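Local coordinates for P43 (Trichuris muris, PDB 6QIX), which tethers to matrix and inhibits interleukin-13 function, as the major secreted protein of this whipworm parasite, at residues L114-C119 with I300-T305; C200-L205 with V235-K240; L264-C269 with L325-Y330; I280-K285 with K339-C344; N332-G337 with Y347-D352. All coordinates share one frame; numbering follows the deposited sequence.

Interaction 1. Residues L114-C119 with I300-T305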
# COMPACT_ATOMS: atom_id res chain seq x y z
N LEU A 114 1.29 -13.54 -7.34
CA LEU A 114 2.48 -12.70 -7.09
C LEU A 114 3.42 -13.39 -6.10
O LEU A 114 2.95 -14.00 -5.13
CB LEU A 114 2.07 -11.32 -6.54
CG LEU A 114 1.05 -10.60 -7.41
CD1 LEU A 114 0.50 -9.33 -6.75
CD2 LEU A 114 1.66 -10.33 -8.76
N PRO A 115 4.74 -13.26 -6.29
CA PRO A 115 5.68 -13.83 -5.32
C PRO A 115 5.36 -13.37 -3.90
O PRO A 115 5.18 -12.18 -3.64
CB PRO A 115 7.06 -13.30 -5.79
CG PRO A 115 6.87 -12.99 -7.26
CD PRO A 115 5.39 -12.66 -7.46
N HIS A 116 5.21 -14.35 -3.00
CA HIS A 116 5.03 -14.07 -1.57
C HIS A 116 3.66 -13.55 -1.21
O HIS A 116 3.18 -13.79 -0.10
CB HIS A 116 6.08 -13.06 -1.08
CG HIS A 116 7.47 -13.46 -1.42
ND1 HIS A 116 8.06 -14.59 -0.90
CD2 HIS A 116 8.37 -12.92 -2.26
CE1 HIS A 116 9.27 -14.73 -1.42
NE2 HIS A 116 9.48 -13.73 -2.25
N LEU A 117 3.05 -12.76 -2.10
CA LEU A 117 1.76 -12.13 -1.80
C LEU A 117 0.57 -12.93 -2.34
O LEU A 117 -0.59 -12.69 -1.93
CB LEU A 117 1.74 -10.71 -2.38
CG LEU A 117 2.21 -9.56 -1.50
CD1 LEU A 117 3.48 -9.78 -0.77
CD2 LEU A 117 2.32 -8.26 -2.39
N GLY A 118 0.81 -13.86 -3.26
CA GLY A 118 -0.30 -14.64 -3.78
C GLY A 118 -1.23 -13.76 -4.59
O GLY A 118 -0.78 -12.95 -5.41
N CYS A 119 -2.54 -13.86 -4.36
CA CYS A 119 -3.47 -13.02 -5.13
C CYS A 119 -3.57 -11.68 -4.41
O CYS A 119 -4.55 -11.34 -3.74
CB CYS A 119 -4.80 -13.74 -5.30
SG CYS A 119 -4.57 -15.30 -6.30
N ILE A 300 7.67 -13.29 6.47
CA ILE A 300 6.41 -12.85 7.07
C ILE A 300 5.25 -12.96 6.08
O ILE A 300 4.16 -13.41 6.44
CB ILE A 300 6.54 -11.41 7.61
CG1 ILE A 300 7.48 -11.37 8.83
CG2 ILE A 300 5.16 -10.89 8.02
CD1 ILE A 300 8.09 -10.00 9.07
N TRP A 301 5.47 -12.56 4.82
CA TRP A 301 4.42 -12.66 3.81
C TRP A 301 4.14 -14.10 3.42
O TRP A 301 2.97 -14.48 3.26
CB TRP A 301 4.79 -11.81 2.60
CG TRP A 301 4.44 -10.37 2.85
CD1 TRP A 301 5.28 -9.35 3.23
CD2 TRP A 301 3.13 -9.81 2.81
NE1 TRP A 301 4.55 -8.19 3.40
CE2 TRP A 301 3.22 -8.45 3.16
CE3 TRP A 301 1.87 -10.34 2.53
CZ2 TRP A 301 2.10 -7.60 3.19
CZ3 TRP A 301 0.76 -9.50 2.55
CH2 TRP A 301 0.89 -8.14 2.84
N ASP A 302 5.17 -14.93 3.29
CA ASP A 302 4.90 -16.34 3.01
C ASP A 302 4.02 -16.93 4.10
O ASP A 302 3.06 -17.67 3.81
CB ASP A 302 6.22 -17.13 2.91
CG ASP A 302 6.97 -16.90 1.59
OD1 ASP A 302 6.37 -16.41 0.62
OD2 ASP A 302 8.20 -17.21 1.52
N ASP A 303 4.34 -16.61 5.36
CA ASP A 303 3.57 -17.15 6.48
C ASP A 303 2.14 -16.61 6.50
O ASP A 303 1.19 -17.36 6.75
CB ASP A 303 4.28 -16.85 7.79
CG ASP A 303 5.59 -17.64 7.94
OD1 ASP A 303 6.39 -17.33 8.86
OD2 ASP A 303 5.83 -18.59 7.14
N PHE A 304 1.97 -15.31 6.21
CA PHE A 304 0.62 -14.75 6.15
C PHE A 304 -0.19 -15.42 5.04
O PHE A 304 -1.37 -15.77 5.23
CB PHE A 304 0.66 -13.23 5.92
CG PHE A 304 -0.69 -12.68 5.54
CD1 PHE A 304 -1.70 -12.60 6.50
CD2 PHE A 304 -0.98 -12.32 4.23
CE1 PHE A 304 -2.99 -12.16 6.17
CE2 PHE A 304 -2.28 -11.89 3.89
CZ PHE A 304 -3.29 -11.79 4.85
N THR A 305 0.40 -15.54 3.85
CA THR A 305 -0.35 -16.10 2.72
C THR A 305 -0.77 -17.53 3.00
O THR A 305 -1.95 -17.91 2.79
CB THR A 305 0.52 -15.97 1.46
OG1 THR A 305 0.79 -14.56 1.22
CG2 THR A 305 -0.12 -16.60 0.24
O HOH W 1 -1.37 -12.86 0.65

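Interaction 2. Residues C200-L205 with V235-K240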
# COMPACT_ATOMS: atom_id res chain seq x y z
N CYS A 200 5.57 7.32 17.97
CA CYS A 200 6.40 6.59 17.03
C CYS A 200 6.59 5.18 17.55
O CYS A 200 7.04 4.99 18.68
CB CYS A 200 7.75 7.27 16.83
SG CYS A 200 7.58 8.96 16.05
N LEU A 201 6.23 4.19 16.74
CA LEU A 201 6.33 2.79 17.11
C LEU A 201 7.65 2.20 16.66
O LEU A 201 8.25 2.65 15.68
CB LEU A 201 5.20 1.98 16.49
CG LEU A 201 3.77 2.54 16.76
CD1 LEU A 201 2.74 1.65 16.14
CD2 LEU A 201 3.54 2.67 18.25
N TRP A 202 8.11 1.20 17.40
CA TRP A 202 9.43 0.63 17.08
C TRP A 202 9.46 -0.86 17.42
O TRP A 202 8.67 -1.36 18.23
CB TRP A 202 10.50 1.36 17.87
CG TRP A 202 11.93 1.15 17.46
CD1 TRP A 202 12.95 0.81 18.28
CD2 TRP A 202 12.47 1.26 16.15
NE1 TRP A 202 14.13 0.74 17.56
CE2 TRP A 202 13.85 0.96 16.24
CE3 TRP A 202 11.91 1.56 14.90
CZ2 TRP A 202 14.69 0.95 15.11
CZ3 TRP A 202 12.75 1.56 13.78
CH2 TRP A 202 14.15 1.27 13.91
N PHE A 203 10.42 -1.54 16.82
CA PHE A 203 10.68 -2.94 17.10
C PHE A 203 11.06 -3.15 18.56
O PHE A 203 11.53 -2.23 19.24
CB PHE A 203 11.83 -3.42 16.20
CG PHE A 203 11.54 -3.29 14.74
CD1 PHE A 203 10.73 -4.22 14.09
CD2 PHE A 203 12.02 -2.23 14.02
CE1 PHE A 203 10.45 -4.09 12.72
CE2 PHE A 203 11.75 -2.11 12.65
CZ PHE A 203 10.92 -3.01 12.02
N PRO A 204 10.91 -4.37 19.07
CA PRO A 204 10.51 -5.60 18.36
C PRO A 204 9.08 -5.61 17.80
O PRO A 204 8.19 -4.84 18.21
CB PRO A 204 10.66 -6.69 19.43
CG PRO A 204 10.62 -5.98 20.72
CD PRO A 204 11.22 -4.63 20.47
N LEU A 205 8.86 -6.51 16.85
CA LEU A 205 7.54 -6.59 16.21
C LEU A 205 6.42 -6.82 17.22
O LEU A 205 5.33 -6.24 17.08
CB LEU A 205 7.56 -7.72 15.18
CG LEU A 205 6.28 -7.99 14.40
CD1 LEU A 205 5.94 -6.79 13.53
CD2 LEU A 205 6.53 -9.26 13.58
N VAL A 235 18.69 -10.33 18.14
CA VAL A 235 19.38 -9.40 17.26
C VAL A 235 19.30 -7.99 17.82
O VAL A 235 18.27 -7.58 18.38
CB VAL A 235 18.81 -9.46 15.83
CG1 VAL A 235 19.49 -8.42 14.94
CG2 VAL A 235 19.00 -10.86 15.26
N HIS A 236 20.38 -7.24 17.65
CA HIS A 236 20.44 -5.90 18.22
C HIS A 236 19.48 -4.98 17.48
O HIS A 236 19.52 -4.86 16.25
CB HIS A 236 21.85 -5.34 18.16
CG HIS A 236 21.96 -3.97 18.76
ND1 HIS A 236 21.92 -3.75 20.12
CD2 HIS A 236 22.09 -2.76 18.18
CE1 HIS A 236 22.04 -2.46 20.36
NE2 HIS A 236 22.14 -1.83 19.20
N ILE A 237 18.63 -4.31 18.24
CA ILE A 237 17.74 -3.29 17.69
C ILE A 237 18.30 -1.93 18.09
O ILE A 237 18.29 -1.60 19.29
CB ILE A 237 16.31 -3.49 18.21
CG1 ILE A 237 15.82 -4.90 17.86
CG2 ILE A 237 15.42 -2.43 17.64
CD1 ILE A 237 14.50 -5.27 18.52
N PRO A 238 18.80 -1.12 17.14
CA PRO A 238 19.29 0.21 17.50
C PRO A 238 18.16 1.16 17.84
O PRO A 238 16.99 0.80 17.72
CB PRO A 238 20.02 0.67 16.24
CG PRO A 238 19.28 0.02 15.13
CD PRO A 238 18.83 -1.33 15.68
N GLU A 239 18.50 2.38 18.27
CA GLU A 239 17.49 3.41 18.41
C GLU A 239 16.76 3.66 17.08
O GLU A 239 17.32 3.48 15.99
CB GLU A 239 18.10 4.72 18.90
CG GLU A 239 18.86 4.62 20.21
CD GLU A 239 19.50 5.93 20.55
OE1 GLU A 239 19.19 6.48 21.64
OE2 GLU A 239 20.29 6.42 19.70
N LYS A 240 15.54 4.17 17.21
CA LYS A 240 14.70 4.53 16.07
C LYS A 240 15.51 5.27 15.03
O LYS A 240 16.23 6.22 15.35
CB LYS A 240 13.53 5.41 16.55
CG LYS A 240 12.52 4.66 17.36
CD LYS A 240 11.43 5.66 17.93
CE LYS A 240 11.96 6.42 19.11
NZ LYS A 240 11.75 5.64 20.38

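Interaction 3. Residues L264-C269 with L325-Y330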
# COMPACT_ATOMS: atom_id res chain seq x y z
N LEU A 264 -6.06 1.15 8.67
CA LEU A 264 -4.92 1.79 9.31
C LEU A 264 -4.19 2.70 8.33
O LEU A 264 -3.95 2.32 7.17
CB LEU A 264 -3.90 0.80 9.82
CG LEU A 264 -3.99 -0.07 11.05
CD1 LEU A 264 -2.57 -0.62 11.36
CD2 LEU A 264 -4.61 0.68 12.18
N GLY A 265 -3.80 3.89 8.82
CA GLY A 265 -2.91 4.76 8.07
C GLY A 265 -1.59 4.86 8.80
O GLY A 265 -1.52 4.60 10.00
N LYS A 266 -0.53 5.18 8.06
CA LYS A 266 0.81 5.28 8.61
C LYS A 266 1.44 6.62 8.29
O LYS A 266 1.12 7.26 7.29
CB LYS A 266 1.63 4.11 8.08
CG LYS A 266 3.01 4.22 8.01
CD LYS A 266 3.67 3.08 7.20
CE LYS A 266 5.13 2.99 7.73
NZ LYS A 266 5.81 1.84 7.17
N LYS A 267 2.34 7.03 9.18
CA LYS A 267 3.14 8.22 8.97
C LYS A 267 4.52 7.96 9.56
O LYS A 267 4.65 7.79 10.78
CB LYS A 267 2.46 9.45 9.60
CG LYS A 267 3.22 10.77 9.42
CD LYS A 267 2.33 11.98 9.80
CE LYS A 267 3.09 13.24 9.74
NZ LYS A 267 3.66 13.58 11.04
N SER A 268 5.55 7.99 8.70
CA SER A 268 6.91 7.72 9.16
C SER A 268 7.40 8.82 10.09
O SER A 268 6.94 9.97 10.04
CB SER A 268 7.89 7.64 7.99
OG SER A 268 7.43 6.67 7.10
N CYS A 269 8.34 8.47 10.94
CA CYS A 269 8.93 9.44 11.86
C CYS A 269 10.29 9.87 11.37
O CYS A 269 11.11 9.02 11.02
CB CYS A 269 9.05 8.87 13.26
SG CYS A 269 7.37 8.58 13.98
N LEU A 325 -0.63 -5.30 7.15
CA LEU A 325 0.72 -5.88 7.08
C LEU A 325 1.60 -5.06 6.13
O LEU A 325 2.82 -4.93 6.38
CB LEU A 325 0.61 -7.35 6.66
CG LEU A 325 1.71 -8.32 7.02
CD1 LEU A 325 1.91 -8.39 8.52
CD2 LEU A 325 1.40 -9.71 6.47
N MET A 326 1.02 -4.51 5.06
CA MET A 326 1.81 -3.64 4.18
C MET A 326 2.39 -2.42 4.90
O MET A 326 3.25 -1.76 4.31
CB MET A 326 0.98 -3.15 2.97
CG MET A 326 0.72 -4.28 1.99
SD MET A 326 2.00 -4.85 1.01
CE MET A 326 2.45 -3.40 0.09
N GLN A 327 1.88 -2.07 6.08
CA GLN A 327 2.35 -0.89 6.78
C GLN A 327 3.60 -1.16 7.59
O GLN A 327 4.21 -0.22 8.12
CB GLN A 327 1.28 -0.33 7.72
CG GLN A 327 -0.05 -0.13 7.09
CD GLN A 327 -0.00 0.66 5.84
OE1 GLN A 327 0.67 1.70 5.75
NE2 GLN A 327 -0.78 0.22 4.85
N LEU A 328 4.03 -2.42 7.70
CA LEU A 328 5.27 -2.69 8.43
C LEU A 328 6.45 -2.01 7.72
O LEU A 328 6.46 -1.87 6.50
CB LEU A 328 5.53 -4.18 8.53
CG LEU A 328 4.62 -4.85 9.58
CD1 LEU A 328 4.82 -6.36 9.49
CD2 LEU A 328 4.92 -4.37 11.02
N PRO A 329 7.47 -1.65 8.47
CA PRO A 329 8.66 -1.07 7.84
C PRO A 329 9.32 -2.03 6.86
O PRO A 329 9.51 -3.20 7.16
CB PRO A 329 9.59 -0.79 9.04
CG PRO A 329 8.66 -0.75 10.26
CD PRO A 329 7.57 -1.73 9.94
N TYR A 330 9.69 -1.51 5.69
CA TYR A 330 10.32 -2.26 4.62
C TYR A 330 11.67 -1.60 4.31
O TYR A 330 11.71 -0.47 3.83
CB TYR A 330 9.42 -2.27 3.38
CG TYR A 330 9.99 -2.94 2.14
CD1 TYR A 330 9.43 -4.11 1.66
CD2 TYR A 330 11.04 -2.38 1.40
CE1 TYR A 330 9.92 -4.72 0.52
CE2 TYR A 330 11.53 -2.99 0.26
CZ TYR A 330 10.96 -4.15 -0.18
OH TYR A 330 11.40 -4.81 -1.32
O HOH W 2 5.99 0.21 4.61
O HOH W 3 -0.61 4.22 5.05

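Interaction 4. Residues I280-K285 with K339-C344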
# COMPACT_ATOMS: atom_id res chain seq x y z
N ILE A 280 20.39 7.55 9.07
CA ILE A 280 20.44 6.20 8.53
C ILE A 280 20.69 5.19 9.64
O ILE A 280 21.37 5.47 10.65
CB ILE A 280 21.50 6.14 7.42
CG1 ILE A 280 21.38 4.88 6.58
CG2 ILE A 280 22.93 6.37 8.01
CD1 ILE A 280 21.97 5.05 5.18
N CYS A 281 20.09 4.00 9.49
CA CYS A 281 20.29 2.92 10.45
C CYS A 281 21.62 2.25 10.18
O CYS A 281 21.94 1.97 9.02
CB CYS A 281 19.20 1.84 10.34
SG CYS A 281 17.52 2.40 10.78
N THR A 282 22.37 1.94 11.26
CA THR A 282 23.58 1.10 11.15
C THR A 282 23.35 -0.23 11.87
O THR A 282 23.18 -0.25 13.08
CB THR A 282 24.80 1.82 11.73
OG1 THR A 282 24.92 3.08 11.05
CG2 THR A 282 26.06 0.98 11.58
N LEU A 283 23.35 -1.33 11.10
CA LEU A 283 23.17 -2.69 11.60
C LEU A 283 24.39 -3.56 11.29
O LEU A 283 25.06 -3.38 10.28
CB LEU A 283 21.97 -3.36 10.96
CG LEU A 283 20.65 -2.59 10.99
CD1 LEU A 283 19.59 -3.33 10.24
CD2 LEU A 283 20.21 -2.33 12.41
N ASP A 284 24.62 -4.57 12.14
CA ASP A 284 25.58 -5.62 11.81
C ASP A 284 25.06 -6.52 10.68
O ASP A 284 23.86 -6.71 10.50
CB ASP A 284 25.87 -6.48 13.03
CG ASP A 284 26.64 -5.73 14.07
OD1 ASP A 284 27.63 -5.06 13.70
OD2 ASP A 284 26.24 -5.78 15.25
N LYS A 285 26.01 -7.08 9.92
CA LYS A 285 25.69 -8.04 8.89
C LYS A 285 25.19 -9.32 9.53
O LYS A 285 25.53 -9.62 10.68
CB LYS A 285 26.91 -8.34 8.02
CG LYS A 285 27.35 -7.25 7.13
CD LYS A 285 28.78 -7.54 6.60
CE LYS A 285 29.39 -6.37 5.88
NZ LYS A 285 30.67 -6.73 5.16
N LYS A 339 29.44 -2.92 7.85
CA LYS A 339 28.11 -2.64 8.38
C LYS A 339 27.05 -2.56 7.29
O LYS A 339 27.35 -2.38 6.13
CB LYS A 339 28.07 -1.32 9.17
CG LYS A 339 29.07 -1.24 10.33
CD LYS A 339 28.66 -2.19 11.44
CE LYS A 339 29.56 -2.08 12.65
NZ LYS A 339 29.18 -3.12 13.66
N CYS A 340 25.79 -2.63 7.71
CA CYS A 340 24.65 -2.45 6.83
C CYS A 340 24.04 -1.10 7.13
O CYS A 340 23.73 -0.84 8.28
CB CYS A 340 23.58 -3.53 7.06
SG CYS A 340 24.22 -5.21 6.76
N LYS A 341 23.83 -0.26 6.11
CA LYS A 341 23.25 1.07 6.26
C LYS A 341 21.87 1.07 5.63
O LYS A 341 21.74 0.87 4.41
CB LYS A 341 24.15 2.11 5.59
CG LYS A 341 25.58 2.13 6.17
CD LYS A 341 25.60 2.79 7.57
CE LYS A 341 27.04 2.84 8.06
NZ LYS A 341 27.16 3.53 9.35
N CYS A 342 20.82 1.26 6.45
CA CYS A 342 19.48 0.90 6.02
C CYS A 342 18.50 2.05 6.20
O CYS A 342 18.56 2.78 7.19
CB CYS A 342 18.94 -0.31 6.79
SG CYS A 342 20.05 -1.76 6.72
N CYS A 343 17.57 2.14 5.26
CA CYS A 343 16.44 3.07 5.31
C CYS A 343 15.14 2.36 4.93
O CYS A 343 15.14 1.39 4.18
CB CYS A 343 16.64 4.25 4.31
SG CYS A 343 18.23 5.10 4.39
N CYS A 344 14.01 2.89 5.40
CA CYS A 344 12.74 2.23 5.06
C CYS A 344 11.91 3.01 4.05
O CYS A 344 11.89 4.25 4.02
CB CYS A 344 11.87 1.98 6.32
SG CYS A 344 12.58 0.73 7.41

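Interaction 5. Residues N332-G337 with Y347-D352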
# COMPACT_ATOMS: atom_id res chain seq x y z
N ASN A 332 15.63 -1.06 2.77
CA ASN A 332 16.65 -1.27 1.76
C ASN A 332 17.97 -0.91 2.42
O ASN A 332 18.05 0.12 3.12
CB ASN A 332 16.43 -0.38 0.55
CG ASN A 332 14.96 -0.25 0.19
OD1 ASN A 332 14.44 -1.02 -0.61
ND2 ASN A 332 14.28 0.76 0.81
N CYS A 333 18.99 -1.74 2.21
CA CYS A 333 20.29 -1.51 2.83
C CYS A 333 21.41 -1.50 1.79
O CYS A 333 21.33 -2.17 0.75
CB CYS A 333 20.63 -2.60 3.86
SG CYS A 333 19.42 -2.91 5.14
N LYS A 334 22.43 -0.70 2.06
CA LYS A 334 23.71 -0.76 1.38
C LYS A 334 24.74 -1.30 2.35
O LYS A 334 24.80 -0.89 3.51
CB LYS A 334 24.14 0.61 0.87
CG LYS A 334 23.38 1.09 -0.32
CD LYS A 334 24.10 2.27 -0.98
CE LYS A 334 23.53 2.46 -2.38
NZ LYS A 334 23.84 1.29 -3.26
N GLU A 335 25.61 -2.18 1.86
CA GLU A 335 26.72 -2.67 2.66
C GLU A 335 27.85 -1.66 2.58
O GLU A 335 28.28 -1.31 1.48
CB GLU A 335 27.18 -4.04 2.13
CG GLU A 335 28.15 -4.74 3.05
CD GLU A 335 28.47 -6.15 2.61
OE1 GLU A 335 27.59 -6.85 2.08
OE2 GLU A 335 29.61 -6.55 2.85
N VAL A 336 28.29 -1.12 3.72
CA VAL A 336 29.34 -0.12 3.76
C VAL A 336 30.36 -0.60 4.77
O VAL A 336 30.07 -0.68 5.97
CB VAL A 336 28.83 1.30 4.10
CG1 VAL A 336 30.03 2.25 4.08
CG2 VAL A 336 27.77 1.72 3.09
N GLY A 337 31.56 -0.93 4.29
CA GLY A 337 32.52 -1.55 5.18
C GLY A 337 31.97 -2.82 5.79
O GLY A 337 31.47 -3.70 5.10
N TYR A 347 11.87 5.79 1.67
CA TYR A 347 13.26 6.23 1.62
C TYR A 347 14.20 5.08 1.26
O TYR A 347 13.86 3.91 1.39
CB TYR A 347 13.66 6.81 2.98
CG TYR A 347 12.86 8.05 3.39
CD1 TYR A 347 13.37 9.33 3.15
CD2 TYR A 347 11.61 7.93 4.00
CE1 TYR A 347 12.65 10.46 3.55
CE2 TYR A 347 10.90 9.04 4.37
CZ TYR A 347 11.42 10.30 4.14
OH TYR A 347 10.68 11.41 4.50
N GLU A 348 15.39 5.43 0.78
CA GLU A 348 16.44 4.46 0.48
C GLU A 348 17.79 5.09 0.83
O GLU A 348 17.91 6.31 0.87
CB GLU A 348 16.39 4.06 -1.00
CG GLU A 348 16.67 5.24 -1.94
CD GLU A 348 16.51 4.95 -3.45
OE1 GLU A 348 16.29 3.79 -3.88
OE2 GLU A 348 16.60 5.91 -4.23
N PRO A 349 18.81 4.28 1.04
CA PRO A 349 20.13 4.89 1.29
C PRO A 349 20.59 5.69 0.08
O PRO A 349 20.35 5.29 -1.07
CB PRO A 349 21.05 3.70 1.57
CG PRO A 349 20.13 2.56 1.96
CD PRO A 349 18.84 2.80 1.17
N ASN A 350 21.26 6.81 0.35
CA ASN A 350 21.98 7.54 -0.69
C ASN A 350 23.21 6.71 -1.14
O ASN A 350 23.47 5.61 -0.66
CB ASN A 350 22.35 8.94 -0.19
CG ASN A 350 23.42 8.94 0.87
OD1 ASN A 350 23.89 7.88 1.30
ND2 ASN A 350 23.79 10.14 1.33
N LYS A 351 23.97 7.26 -2.09
CA LYS A 351 24.96 6.50 -2.84
C LYS A 351 26.09 6.01 -1.95
O LYS A 351 26.57 4.88 -2.14
CB LYS A 351 25.48 7.38 -3.98
CG LYS A 351 24.47 7.52 -5.18
CD LYS A 351 23.00 7.77 -4.76
CE LYS A 351 22.79 9.10 -3.98
NZ LYS A 351 21.37 9.60 -4.08
N ASP A 352 26.53 6.82 -0.99
CA ASP A 352 27.59 6.39 -0.10
C ASP A 352 27.09 5.84 1.22
O ASP A 352 27.92 5.49 2.07
CB ASP A 352 28.62 7.52 0.10
CG ASP A 352 28.10 8.72 0.82
OD1 ASP A 352 26.92 8.74 1.19
OD2 ASP A 352 28.94 9.68 1.02
O HOH W 4 26.32 2.42 -3.80

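Interaction 1. Residues L114-C119 with I300-T305
His116 and Asp302 join a beta-bulge loop to the flank of helix 292-310 through a His-carboxylate hydrogen bond. The bulge is of the classic kind, with Leu117 and Gly118 both facing Leu114, and His116 and Leu117 carry the loop's side of the contact. The imidazole presents its edge: His116 ND1 donates to Asp302 OD1 at 2.9 Å, with the acceptor close to the ring plane. On the acid side the approach is less regular, since ND1 meets OD1 on its syn side but 34° out of the carboxylate plane. The nearby carboxylate would probably favour a protonated, positively charged ring.

Leu117 and Trp301 meet differently, methyl over face. The CB of Leu117 points away from the helix, yet its CD1 branch turns back and lies over the indole of Trp301, 4.0 Å from the centroid of the five-membered ring, in a CH-pi contact. A branched aliphatic tip suits this flat surface. Ala322 and Leu325 of helix 315-325 also touch the tryptophan.

One turn on, Thr305 places a small hydroxyl between the loop carbonyl and its own helix. OG1 stands anti to the carbonyl carbon, beside the backbone N (chi1 -61°), which turns it to the carbonyls. Thr305 OG1 lies 2.8 Å from His116 O and 3.0 Å from Trp301 O, and its single proton can serve either. A water molecule completes the link, donating to Leu117 O at 2.7 Å and to Thr305 OG1 at 2.8 Å.

Interaction 2. Residues C200-L205 with V235-K240
Trp202 is the centre of this surface contact between two irregular segments that run in nearly opposite directions. A single hydrogen bond ties them: Trp202 NE1 donates to Pro238 O at 2.9 Å. The carbonyl oxygen lies near the indole plane, at the ring edge, and the donor approaches it nearly along the C=O axis. Tryptophan suits this place, because its N-H lets a large apolar ring also reach a backbone carbonyl.

CH-pi and face packing on the indole form the second kind of contact. Lys240 lies along one face of Trp202, its CA 3.7 Å from the centroid of the six-membered ring in a CH-pi contact. Its CG follows over the inner part of the indole, with Lys240 CG 3.6 Å from Trp202 CG, and the chain then bends at its last two torsions. Phe203 CD2 lies over the opposite face, so the indole sits between it and the lysine stem. The tryptophan reaches this slot with CG anti to the backbone N (chi1 -166°).

Apolar packing completes the set. Ile237 CG2 lies 4.0 Å from Trp202 CE2, while the other branch ends with Ile237 CD1 3.9 Å from Pro204 CD. The cis peptide before Pro204 turns the chain here.

Pro204 occupies the N-cap position of helix 205-216, whose Ile208 touches Phe203, and Leu201 pairs through its backbone with Phe246 at the start of strand 246-252.

Interaction 3. Residues L264-C269 with L325-Y330
Lys266, in strand 262-268, stretches across to Gln327, in the turn that follows helix 315-325. Leu325 opens that segment as the first residue of a type I beta turn, closed by Leu328 N donating to Leu325 O at 3.1 Å. Met326 occupies the next corner and directs its sulfur away from the strand.

Gln327 carries most of the contact. Its backbone O accepts Lys266 NZ at 2.8 Å, with the ammonium 43° above the carbonyl plane instead of on a lone pair. The lysine gets there because its chain is extended from CG onward, whereas the glutamine bends at chi2 and slides back alongside it in the opposite direction. This brings Gln327 OE1 to 3.5 Å from Lys266 CB. A water molecule donates to the same Gln327 OE1, its oxygen 2.9 Å away, and that water also accepts from the backbone N of Lys266. Gln130 also donates to OE1, and NE2 is spent on Lys323 O and Glu126 OE1, so both ends of the amide are used and its flip is fixed.

Leu328 contributes its carbonyl, near a second water molecule that accepts from Lys266 NZ at 3.0 Å. Pro329 follows as an apolar wall, touching Phe246 and Phe203.

A long cation suits this place, since Lys266 also makes a cation-pi contact with Phe246 of the paired strand 246-252, while Leu325 and Met326 pack on Trp301 of helix 292-310.

Interaction 4. Residues I280-K285 with K339-C344
Lys341 and Thr282 face each other across two antiparallel strands, 281-284 and 339-344. From CB outward, the lysine first rests against Ile280, whose CD1 lies 3.7 Å from Lys341 CB. A bend at chi2 (-74°) then turns the chain toward the partner strand, where Lys341 CD runs 3.6 Å from Thr282 OG1. CE passes the methyl of the same threonine, and the chain ends on its hydroxyl, Lys341 NZ donating to Thr282 OG1 at 2.8 Å. The two side chains lie side by side and point the same way; their residues form a non-hydrogen-bonded pair. Lysine suits the place by offering an aliphatic stem to isoleucine and a donor to the threonine.

On either side of this pair the backbones lock together. Cys281 with Cys342 and Leu283 with Cys340 are hydrogen-bonded pairs, and the straightest of their bonds runs from Leu283 N to Cys340 O, with an N-H...O angle of 175°. Farther along, Lys339 forms a salt bridge with Asp284, although the modelled length is too short to trust.

The opposite face of the sheet is apolar, with Cys281, Leu283, Cys340 and Cys342 on it. Leu283 CD1 packs 3.9 Å from Cys342 SG, and Phe292 of helix 292-310 covers Leu283 and Cys340. Cysteine suits these places because each SG is spent in a disulfide while its CB packs on the neighbouring strand: Cys281 joins Cys241, Cys340 joins Cys290 and Cys342 joins Cys333. The motif is an antiparallel three-stranded sheet of 281-284, 339-344 and 331-336, with 339-344 in the middle, cross-linked by disulfides as in many secreted proteins.

Interaction 5. Residues N332-G337 with Y347-D352
Pro349 lays its ring against the backbone of strand 331-336, overlapping the carbonyl of Asn332 and the stem of Lys334. CD and CG both approach that oxygen, and Pro349 CD is 3.4 Å from Asn332 O. Next to it, Pro349 CB touches Lys334 CG at 4.0 Å, the two side chains crossing at a slant. The ring is rigid and compact, and packs between the two strands, which run alongside but do not pair.

Their directions are only 8° apart, and the axes of strands 332-336 and 347-349 come no closer than 6.2 Å. Without an N-H, Pro349 cannot donate a backbone bond toward strand 331-336. Strand 347-349 pairs instead with 356-358, while strand 331-336 pairs with 339-344, whose Cys343 also touches Pro349.

Beyond the proline, Lys334 continues over the turn. Lys334 CD is 3.4 Å from Asn350 O, and the chain then bends at chi4 (-65°) to bring the ammonium to a water molecule. That water accepts from Lys334 NZ at 2.8 Å and donates to Lys351 O at 3.0 Å. Val336 closes the contact with a methyl, Val336 CG2 standing 3.9 Å from Asp352 O. Asn350 OD1 and Asp352 OD1 are bonded to Thr354 N and OG1 respectively.

The chemistry is thus mostly aliphatic groups against carbonyl oxygens, with a lysine ammonium bridged by one water to Lys351 O, which implies association by shape and a water bridge rather than by beta-sheet pairing.

How the interactions relate
Interactions 4 and 5 are the closest pair, their centres about 7 Å apart, and they share the sheet of strands 339-344 and 331-336. The Cys342-Cys333 disulfide (SG to SG, 2.1 Å) and the salt bridge of Lys285 with Glu335 fasten them. The Cys200-Cys269 disulfide ties interaction 2 to interaction 3, while Pro238 packs on Leu283 to connect interactions 2 and 4. Interaction 1 lies about 25 Å from interaction 4, centre to centre, and meets interaction 3 through Trp301 and Met326. Hexaethylene glycol, probably from crystallisation, is found about 4 Å (nearest atoms) from the side chain of each of Phe203, Leu264 and Leu283, not necessarily as the same molecule.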